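PDB 6BO0: MdbA protein from Corynebacterium matruchotii ATCC 14266, which is a thiol-disulfide oxidoreductase of the DsbA family that probably catalyses disulfide bond formation in exported proteins. Local coordinates for residues A[16-21]-A[66-71]; A[58-63]-A[108-113]. One frame throughout, in Å; residues are numbered along the deposited sequence. Where two conformers were deposited one is given.

Contact 1 (A[16-21]-A[66-71]); sequences TTAFNN and LIEDGK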
ATOM      1  N   THR A  16      -1.730 -13.287  -8.692  1.00 21.17           N
ATOM      2  CA  THR A  16      -0.853 -14.110  -7.896  0.60 21.90           C
ATOM      3  C   THR A  16       0.409 -13.354  -7.627  1.00 20.25           C
ATOM      4  O   THR A  16       0.796 -12.476  -8.420  1.00 27.14           O
ATOM      5  CB  THR A  16      -0.455 -15.360  -8.654  0.60 27.12           C
ATOM      6  OG1 THR A  16       0.103 -14.965  -9.919  0.60 31.74           O
ATOM      7  CG2 THR A  16      -1.675 -16.251  -8.842  0.60 25.68           C
ATOM      8  N   THR A  17       1.039 -13.638  -6.503  1.00 18.57           N
ATOM      9  CA  THR A  17       2.291 -13.001  -6.139  1.00 18.27           C
ATOM     10  C   THR A  17       3.320 -14.056  -5.802  1.00 19.83           C
ATOM     11  O   THR A  17       2.981 -15.197  -5.436  1.00 23.76           O
ATOM     12  CB  THR A  17       2.100 -12.067  -4.932  1.00 18.24           C
ATOM     13  OG1 THR A  17       1.541 -12.794  -3.843  1.00 20.40           O
ATOM     14  CG2 THR A  17       1.128 -10.902  -5.275  1.00 18.65           C
ATOM     15  N   ALA A  18       4.583 -13.696  -5.983  1.00 18.26           N
ATOM     16  CA  ALA A  18       5.726 -14.555  -5.605  1.00 18.36           C
ATOM     17  C   ALA A  18       6.729 -13.677  -4.874  1.00 18.00           C
ATOM     18  O   ALA A  18       7.882 -13.543  -5.286  1.00 19.38           O
ATOM     19  CB  ALA A  18       6.361 -15.250  -6.807  1.00 20.84           C
ATOM     20  N   PHE A  19       6.321 -13.180  -3.729  1.00 16.83           N
ATOM     21  CA  PHE A  19       7.197 -12.425  -2.863  1.00 17.22           C
ATOM     22  C   PHE A  19       6.641 -12.420  -1.450  1.00 15.74           C
ATOM     23  O   PHE A  19       5.538 -12.960  -1.189  1.00 19.60           O
ATOM     24  CB  PHE A  19       7.450 -11.004  -3.380  1.00 16.83           C
ATOM     25  CG  PHE A  19       6.202 -10.205  -3.666  1.00 16.31           C
ATOM     26  CD1 PHE A  19       5.469  -9.597  -2.650  1.00 17.10           C
ATOM     27  CD2 PHE A  19       5.738 -10.082  -4.963  1.00 19.74           C
ATOM     28  CE1 PHE A  19       4.324  -8.870  -2.939  1.00 18.84           C
ATOM     29  CE2 PHE A  19       4.608  -9.342  -5.256  1.00 21.19           C
ATOM     30  CZ  PHE A  19       3.885  -8.744  -4.235  1.00 19.53           C
ATOM     31  N   ASN A  20       7.450 -11.920  -0.528  1.00 16.76           N
ATOM     32  CA  ASN A  20       7.135 -11.869   0.892  1.00 17.31           C
ATOM     33  C   ASN A  20       6.750 -10.468   1.310  1.00 15.17           C
ATOM     34  O   ASN A  20       7.124  -9.487   0.670  1.00 17.22           O
ATOM     35  CB  ASN A  20       8.371 -12.315   1.682  1.00 20.65           C
ATOM     36  CG  ASN A  20       8.869 -13.645   1.222  1.00 29.03           C
ATOM     37  OD1 ASN A  20       8.054 -14.549   1.068  1.00 32.92           O
ATOM     38  ND2 ASN A  20      10.140 -13.748   0.918  1.00 32.04           N
ATOM     39  N   ASN A  21       5.985 -10.407   2.395  1.00 15.51           N
ATOM     40  CA  ASN A  21       5.540  -9.155   2.959  1.00 14.74           C
ATOM     41  C   ASN A  21       5.866  -9.135   4.417  1.00 14.60           C
ATOM     42  O   ASN A  21       5.515 -10.072   5.142  1.00 16.89           O
ATOM     43  CB  ASN A  21       4.013  -8.957   2.800  1.00 14.58           C
ATOM     44  CG  ASN A  21       3.186 -10.123   3.359  1.00 15.74           C
ATOM     45  OD1 ASN A  21       3.441 -11.285   3.027  1.00 17.71           O
ATOM     46  ND2 ASN A  21       2.184  -9.828   4.164  1.00 16.20           N
ATOM     47  N   LEU A  66       9.658  -6.747 -10.982  1.00 16.50           N
ATOM     48  CA  LEU A  66      10.935  -6.405 -10.392  1.00 16.47           C
ATOM     49  C   LEU A  66      11.070  -6.994  -8.985  1.00 15.46           C
ATOM     50  O   LEU A  66      12.142  -7.457  -8.607  1.00 16.52           O
ATOM     51  CB  LEU A  66      11.142  -4.890 -10.377  1.00 15.73           C
ATOM     52  CG  LEU A  66      11.294  -4.219 -11.745  1.00 17.04           C
ATOM     53  CD1 LEU A  66      11.301  -2.728 -11.543  1.00 18.07           C
ATOM     54  CD2 LEU A  66      12.546  -4.679 -12.477  1.00 18.52           C
ATOM     55  N   ILE A  67       9.990  -6.951  -8.198  1.00 15.60           N
ATOM     56  CA  ILE A  67      10.043  -7.532  -6.851  1.00 15.62           C
ATOM     57  C   ILE A  67      10.249  -9.056  -6.948  1.00 17.15           C
ATOM     58  O   ILE A  67      11.132  -9.660  -6.320  1.00 17.29           O
ATOM     59  CB  ILE A  67       8.755  -7.257  -6.050  1.00 14.97           C
ATOM     60  CG1 ILE A  67       8.539  -5.755  -5.823  1.00 14.13           C
ATOM     61  CG2 ILE A  67       8.841  -7.954  -4.667  1.00 16.12           C
ATOM     62  CD1 ILE A  67       7.141  -5.403  -5.371  1.00 14.62           C
ATOM     63  N   GLU A  68       9.423  -9.682  -7.760  1.00 18.53           N
ATOM     64  CA  GLU A  68       9.467 -11.133  -7.834  1.00 18.51           C
ATOM     65  C   GLU A  68      10.851 -11.625  -8.258  1.00 20.81           C
ATOM     66  O   GLU A  68      11.384 -12.606  -7.711  1.00 22.22           O
ATOM     67  CB  GLU A  68       8.391 -11.631  -8.789  1.00 18.52           C
ATOM     68  CG  GLU A  68       7.011 -11.474  -8.148  1.00 18.75           C
ATOM     69  CD  GLU A  68       5.849 -11.955  -8.962  1.00 21.75           C
ATOM     70  OE1 GLU A  68       6.021 -12.220 -10.159  1.00 29.92           O
ATOM     71  OE2 GLU A  68       4.738 -12.070  -8.378  1.00 24.13           O
ATOM     72  N   ASP A  69      11.445 -10.916  -9.212  1.00 18.34           N
ATOM     73  CA  ASP A  69      12.725 -11.322  -9.766  1.00 19.50           C
ATOM     74  C   ASP A  69      13.926 -10.995  -8.880  1.00 18.42           C
ATOM     75  O   ASP A  69      15.041 -11.385  -9.215  1.00 20.95           O
ATOM     76  CB  ASP A  69      12.877 -10.717 -11.147  1.00 20.46           C
ATOM     77  CG  ASP A  69      11.881 -11.293 -12.148  1.00 21.15           C
ATOM     78  OD1 ASP A  69      11.072 -12.215 -11.801  1.00 24.90           O
ATOM     79  OD2 ASP A  69      11.891 -10.811 -13.287  1.00 25.94           O
ATOM     80  N   GLY A  70      13.732 -10.284  -7.779  1.00 16.39           N
ATOM     81  CA  GLY A  70      14.805 -10.005  -6.854  1.00 17.78           C
ATOM     82  C   GLY A  70      15.606  -8.775  -7.226  1.00 16.20           C
ATOM     83  O   GLY A  70      16.655  -8.511  -6.619  1.00 19.12           O
ATOM     84  N   LYS A  71      15.039  -7.928  -8.088  1.00 17.40           N
ATOM     85  CA  LYS A  71      15.739  -6.701  -8.505  0.60 16.59           C
ATOM     86  C   LYS A  71      15.557  -5.542  -7.529  1.00 16.24           C
ATOM     87  O   LYS A  71      16.432  -4.676  -7.436  1.00 16.40           O
ATOM     88  CB  LYS A  71      15.290  -6.244  -9.905  0.60 17.88           C
ATOM     89  CG  LYS A  71      15.468  -7.262 -11.015  0.60 21.87           C
ATOM     90  CD  LYS A  71      16.925  -7.563 -11.324  0.60 25.47           C
ATOM     91  CE  LYS A  71      17.568  -6.473 -12.161  0.60 25.72           C
ATOM     92  NZ  LYS A  71      18.961  -6.823 -12.593  0.60 23.89           N
TER
HETATM   93  O   HOH W   1       9.889 -14.683  -6.754  1.00 19.83           O

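Contact 2 (A[58-63]-A[108-113]); sequences ETDADM and VYWNFR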
ATOM      1  N   GLU A  58      -0.070   2.902 -13.322  1.00 12.96           N
ATOM      2  CA  GLU A  58       1.005   2.985 -14.328  0.60 14.44           C
ATOM      3  C   GLU A  58       2.133   1.999 -14.105  1.00 14.73           C
ATOM      4  O   GLU A  58       2.755   1.542 -15.058  1.00 17.70           O
ATOM      5  CB  GLU A  58       1.596   4.399 -14.380  0.60 15.83           C
ATOM      6  CG  GLU A  58       0.683   5.427 -15.035  0.60 18.15           C
ATOM      7  CD  GLU A  58       0.209   4.990 -16.413  0.60 20.90           C
ATOM      8  OE1 GLU A  58       1.061   4.527 -17.197  0.60 28.93           O
ATOM      9  OE2 GLU A  58      -1.005   5.102 -16.729  0.60 26.34           O
ATOM     10  N   THR A  59       2.422   1.685 -12.849  1.00 13.70           N
ATOM     11  CA  THR A  59       3.624   0.964 -12.513  1.00 14.46           C
ATOM     12  C   THR A  59       3.441  -0.391 -11.851  1.00 15.75           C
ATOM     13  O   THR A  59       4.419  -1.096 -11.673  1.00 15.98           O
ATOM     14  CB  THR A  59       4.522   1.801 -11.555  1.00 14.82           C
ATOM     15  OG1 THR A  59       3.818   2.086 -10.337  1.00 15.46           O
ATOM     16  CG2 THR A  59       4.966   3.077 -12.231  1.00 15.82           C
ATOM     17  N   ASP A  60       2.240  -0.745 -11.422  1.00 17.21           N
ATOM     18  CA  ASP A  60       2.126  -1.915 -10.548  1.00 19.56           C
ATOM     19  C   ASP A  60       2.637  -3.201 -11.236  1.00 19.00           C
ATOM     20  O   ASP A  60       3.313  -3.982 -10.598  1.00 18.15           O
ATOM     21  CB  ASP A  60       0.691  -2.100 -10.035  1.00 20.96           C
ATOM     22  CG  ASP A  60       0.349  -1.328  -8.670  1.00 23.33           C
ATOM     23  OD1 ASP A  60       1.188  -0.668  -8.019  1.00 21.32           O
ATOM     24  OD2 ASP A  60      -0.839  -1.438  -8.212  1.00 30.09           O
ATOM     25  N   ALA A  61       2.336  -3.397 -12.512  1.00 19.81           N
ATOM     26  CA  ALA A  61       2.755  -4.647 -13.177  1.00 20.46           C
ATOM     27  C   ALA A  61       4.280  -4.736 -13.287  1.00 16.80           C
ATOM     28  O   ALA A  61       4.884  -5.769 -12.952  1.00 18.59           O
ATOM     29  CB  ALA A  61       2.136  -4.770 -14.547  1.00 23.99           C
ATOM     30  N   ASP A  62       4.916  -3.619 -13.674  1.00 16.51           N
ATOM     31  CA  ASP A  62       6.357  -3.613 -13.804  1.00 16.83           C
ATOM     32  C   ASP A  62       7.001  -3.756 -12.428  1.00 15.32           C
ATOM     33  O   ASP A  62       7.997  -4.464 -12.263  1.00 16.23           O
ATOM     34  CB  ASP A  62       6.844  -2.359 -14.519  1.00 18.42           C
ATOM     35  CG  ASP A  62       6.547  -2.371 -16.019  1.00 22.52           C
ATOM     36  OD1 ASP A  62       6.268  -3.448 -16.626  1.00 25.41           O
ATOM     37  OD2 ASP A  62       6.630  -1.277 -16.600  1.00 26.03           O
ATOM     38  N   MET A  63       6.418  -3.083 -11.438  1.00 14.62           N
ATOM     39  CA  MET A  63       6.916  -3.188 -10.060  1.00 15.35           C
ATOM     40  C   MET A  63       6.850  -4.644  -9.567  1.00 14.39           C
ATOM     41  O   MET A  63       7.791  -5.146  -8.926  1.00 16.17           O
ATOM     42  CB  MET A  63       6.124  -2.235  -9.168  1.00 15.27           C
ATOM     43  CG  MET A  63       6.451  -2.385  -7.707  1.00 16.03           C
ATOM     44  SD  MET A  63       5.773  -1.091  -6.665  1.00 15.92           S
ATOM     45  CE  MET A  63       4.069  -1.559  -6.584  1.00 20.86           C
ATOM     46  N   VAL A 108      -2.919 -11.354  -0.714  1.00 13.04           N
ATOM     47  CA  VAL A 108      -4.103 -10.610  -0.292  1.00 12.23           C
ATOM     48  C   VAL A 108      -3.754  -9.131  -0.155  1.00 11.59           C
ATOM     49  O   VAL A 108      -4.526  -8.260  -0.579  1.00 12.02           O
ATOM     50  CB  VAL A 108      -4.685 -11.213   0.999  1.00 13.07           C
ATOM     51  CG1 VAL A 108      -5.856 -10.380   1.498  1.00 13.15           C
ATOM     52  CG2 VAL A 108      -5.146 -12.624   0.769  1.00 14.64           C
ATOM     53  N   TYR A 109      -2.588  -8.835   0.408  1.00 11.70           N
ATOM     54  CA  TYR A 109      -2.147  -7.449   0.524  1.00 11.18           C
ATOM     55  C   TYR A 109      -2.089  -6.766  -0.846  1.00 11.43           C
ATOM     56  O   TYR A 109      -2.607  -5.662  -1.033  1.00 11.30           O
ATOM     57  CB  TYR A 109      -0.784  -7.362   1.219  1.00 11.94           C
ATOM     58  CG  TYR A 109      -0.268  -5.944   1.202  1.00 11.22           C
ATOM     59  CD1 TYR A 109      -0.816  -4.964   2.010  1.00 11.15           C
ATOM     60  CD2 TYR A 109       0.713  -5.557   0.318  1.00 13.14           C
ATOM     61  CE1 TYR A 109      -0.381  -3.643   1.957  1.00 11.11           C
ATOM     62  CE2 TYR A 109       1.143  -4.238   0.235  1.00 12.89           C
ATOM     63  CZ  TYR A 109       0.605  -3.292   1.058  1.00 11.70           C
ATOM     64  OH  TYR A 109       1.053  -2.000   0.957  1.00 12.80           O
ATOM     65  N   TRP A 110      -1.418  -7.414  -1.791  1.00 11.62           N
ATOM     66  CA  TRP A 110      -1.238  -6.834  -3.110  1.00 11.99           C
ATOM     67  C   TRP A 110      -2.575  -6.538  -3.780  1.00 11.70           C
ATOM     68  O   TRP A 110      -2.799  -5.445  -4.319  1.00 12.64           O
ATOM     69  CB  TRP A 110      -0.414  -7.802  -3.968  1.00 13.34           C
ATOM     70  CG  TRP A 110      -0.170  -7.308  -5.334  1.00 14.09           C
ATOM     71  CD1 TRP A 110      -0.913  -7.568  -6.452  1.00 16.56           C
ATOM     72  CD2 TRP A 110       0.849  -6.413  -5.743  1.00 15.63           C
ATOM     73  NE1 TRP A 110      -0.407  -6.901  -7.538  1.00 18.02           N
ATOM     74  CE2 TRP A 110       0.681  -6.187  -7.126  1.00 16.03           C
ATOM     75  CE3 TRP A 110       1.901  -5.789  -5.088  1.00 15.98           C
ATOM     76  CZ2 TRP A 110       1.522  -5.357  -7.840  1.00 17.99           C
ATOM     77  CZ3 TRP A 110       2.735  -4.970  -5.816  1.00 20.55           C
ATOM     78  CH2 TRP A 110       2.539  -4.770  -7.165  1.00 18.41           C
ATOM     79  N   ASN A 111      -3.464  -7.519  -3.752  1.00 11.96           N
ATOM     80  CA  ASN A 111      -4.766  -7.340  -4.370  1.00 12.34           C
ATOM     81  C   ASN A 111      -5.628  -6.291  -3.655  1.00 11.75           C
ATOM     82  O   ASN A 111      -6.342  -5.518  -4.300  1.00 11.94           O
ATOM     83  CB  ASN A 111      -5.503  -8.670  -4.503  1.00 14.24           C
ATOM     84  CG  ASN A 111      -4.928  -9.538  -5.591  1.00 15.12           C
ATOM     85  OD1 ASN A 111      -4.771  -9.085  -6.715  1.00 15.99           O
ATOM     86  ND2 ASN A 111      -4.582 -10.773  -5.261  1.00 18.36           N
ATOM     87  N   PHE A 112      -5.536  -6.232  -2.327  1.00 10.82           N
ATOM     88  CA  PHE A 112      -6.279  -5.239  -1.559  1.00 10.58           C
ATOM     89  C   PHE A 112      -5.763  -3.832  -1.846  1.00 10.79           C
ATOM     90  O   PHE A 112      -6.554  -2.904  -2.026  1.00 10.50           O
ATOM     91  CB  PHE A 112      -6.213  -5.575  -0.077  1.00 10.82           C
ATOM     92  CG  PHE A 112      -7.203  -4.832   0.773  1.00  9.85           C
ATOM     93  CD1 PHE A 112      -8.491  -5.288   0.904  1.00 10.77           C
ATOM     94  CD2 PHE A 112      -6.839  -3.691   1.461  1.00 10.76           C
ATOM     95  CE1 PHE A 112      -9.406  -4.630   1.707  1.00 11.27           C
ATOM     96  CE2 PHE A 112      -7.741  -3.048   2.300  1.00 11.02           C
ATOM     97  CZ  PHE A 112      -9.026  -3.522   2.397  1.00 11.27           C
ATOM     98  N   ARG A 113      -4.444  -3.683  -1.915  1.00 10.96           N
ATOM     99  CA  ARG A 113      -3.864  -2.378  -2.254  1.00 11.85           C
ATOM    100  C   ARG A 113      -4.306  -1.942  -3.645  1.00 11.82           C
ATOM    101  O   ARG A 113      -4.668  -0.777  -3.855  1.00 12.14           O
ATOM    102  CB  ARG A 113      -2.340  -2.420  -2.140  1.00 12.15           C
ATOM    103  CG  ARG A 113      -1.652  -1.170  -2.639  1.00 12.15           C
ATOM    104  CD  ARG A 113      -0.161  -1.182  -2.410  1.00 11.90           C
ATOM    105  NE  ARG A 113       0.474  -0.011  -3.023  1.00 12.62           N
ATOM    106  CZ  ARG A 113       0.857   0.075  -4.291  1.00 12.58           C
ATOM    107  NH1 ARG A 113       0.742  -0.949  -5.112  1.00 14.20           N
ATOM    108  NH2 ARG A 113       1.340   1.223  -4.747  1.00 14.05           N
TER

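Contact 1 (A[16-21]-A[66-71])
E68, F19 and I67 carry most of the 228 Å² buried between 16-21 and 66-71. The backbones come closest at A18 and E68, whose CA atoms lie 5.5 Å apart. E68, on the last turn of its helix, reaches out with its chain extended beyond CG and sets OE2 2.9 Å from the backbone N of A18. That hydrogen bond is bent, 134° at the hydrogen, and the donor approaches from above the carboxylate, 46° out of its plane. K64 NZ forms a salt bridge with the same OE2, so a lysine one turn back and a backbone N-H of the other segment share one oxygen. A water lies 2.7 Å from both A18 O and E68 O and bridges the two carbonyl oxygens. In this thioredoxin fold, helix 51-68 starts within the CXXC motif, the probable redox site as in other DsbA-family proteins; its far, C-terminal end meets the chain leading into the edge strand 20-24. G70, with positive phi, closes that end in a Schellman motif, its N bonded to I67 O and K71 N to L66 O. On the apolar side, F19 CB lies 3.6 Å from I67 CG2. With chi1 at 54°, the F19 ring sits between its own backbone N and carbonyl carbon; E68 CG meets its edge in plane, 3.7 Å from CD2, while T17 CB lies over one face, toward the rim. L30 of the neighbouring strand touches both F19 and I67.

Contact 2 (A[58-63]-A[108-113])
Helices 58-63 and 108-113 run nearly antiparallel, 162° between their directions, with axes 12.7 Å apart at closest approach and the D60 and W110 CA atoms 9.5 Å apart, a separation bridged by long side chains. R113 spans it with CG anti to the backbone N and the chain extended as far as NE. Its NH1 donates to D60 OD1 at 3.0 Å in a nearly straight bond of 167°. OD1 lies in the guanidinium plane, and NH1 meets it on the syn side, 32° out of the carboxylate plane; this is a salt bridge made through one hydrogen bond, not a two-pronged one. The NH2 of R113 makes a second one with E45, so the guanidinium is held between two acids. The pairing joins helix 51-68 of the thioredoxin core to helix 106-118 of the inserted helical region, as in DsbA-type folds. W110 presents the edge of its six-membered ring, CZ2 lying 3.6 Å from D60 O, and its NE1 bonds to E15. M63, bent at chi3, brings CE within 3.6 Å of W110 CH2 and 3.7 Å of R113 NH1, a methyl touching both the indole and the charged group.

In the fold
Helix 51-68 serves both contacts: its C-terminal end in contact 1, a more N-terminal stretch in contact 2. Their centres are 11 Å apart, and they touch directly, F19 CZ lying 3.7 Å from W110 CE3 and T17 CG2 3.7 Å from W110 CB, so the chain before strand 20-24 packs on both helices. Contact 1, about 15 Å from the chain's centre, is partly buried; its direct polar link runs from a backbone N-H to a carboxylate, and a water bridges two carbonyl oxygens, beside an apolar F19-I67 pair. Contact 2, about 8 Å from the centre, is buried, and its polar link is a charge pair between side chains, flanked by indole and methionine.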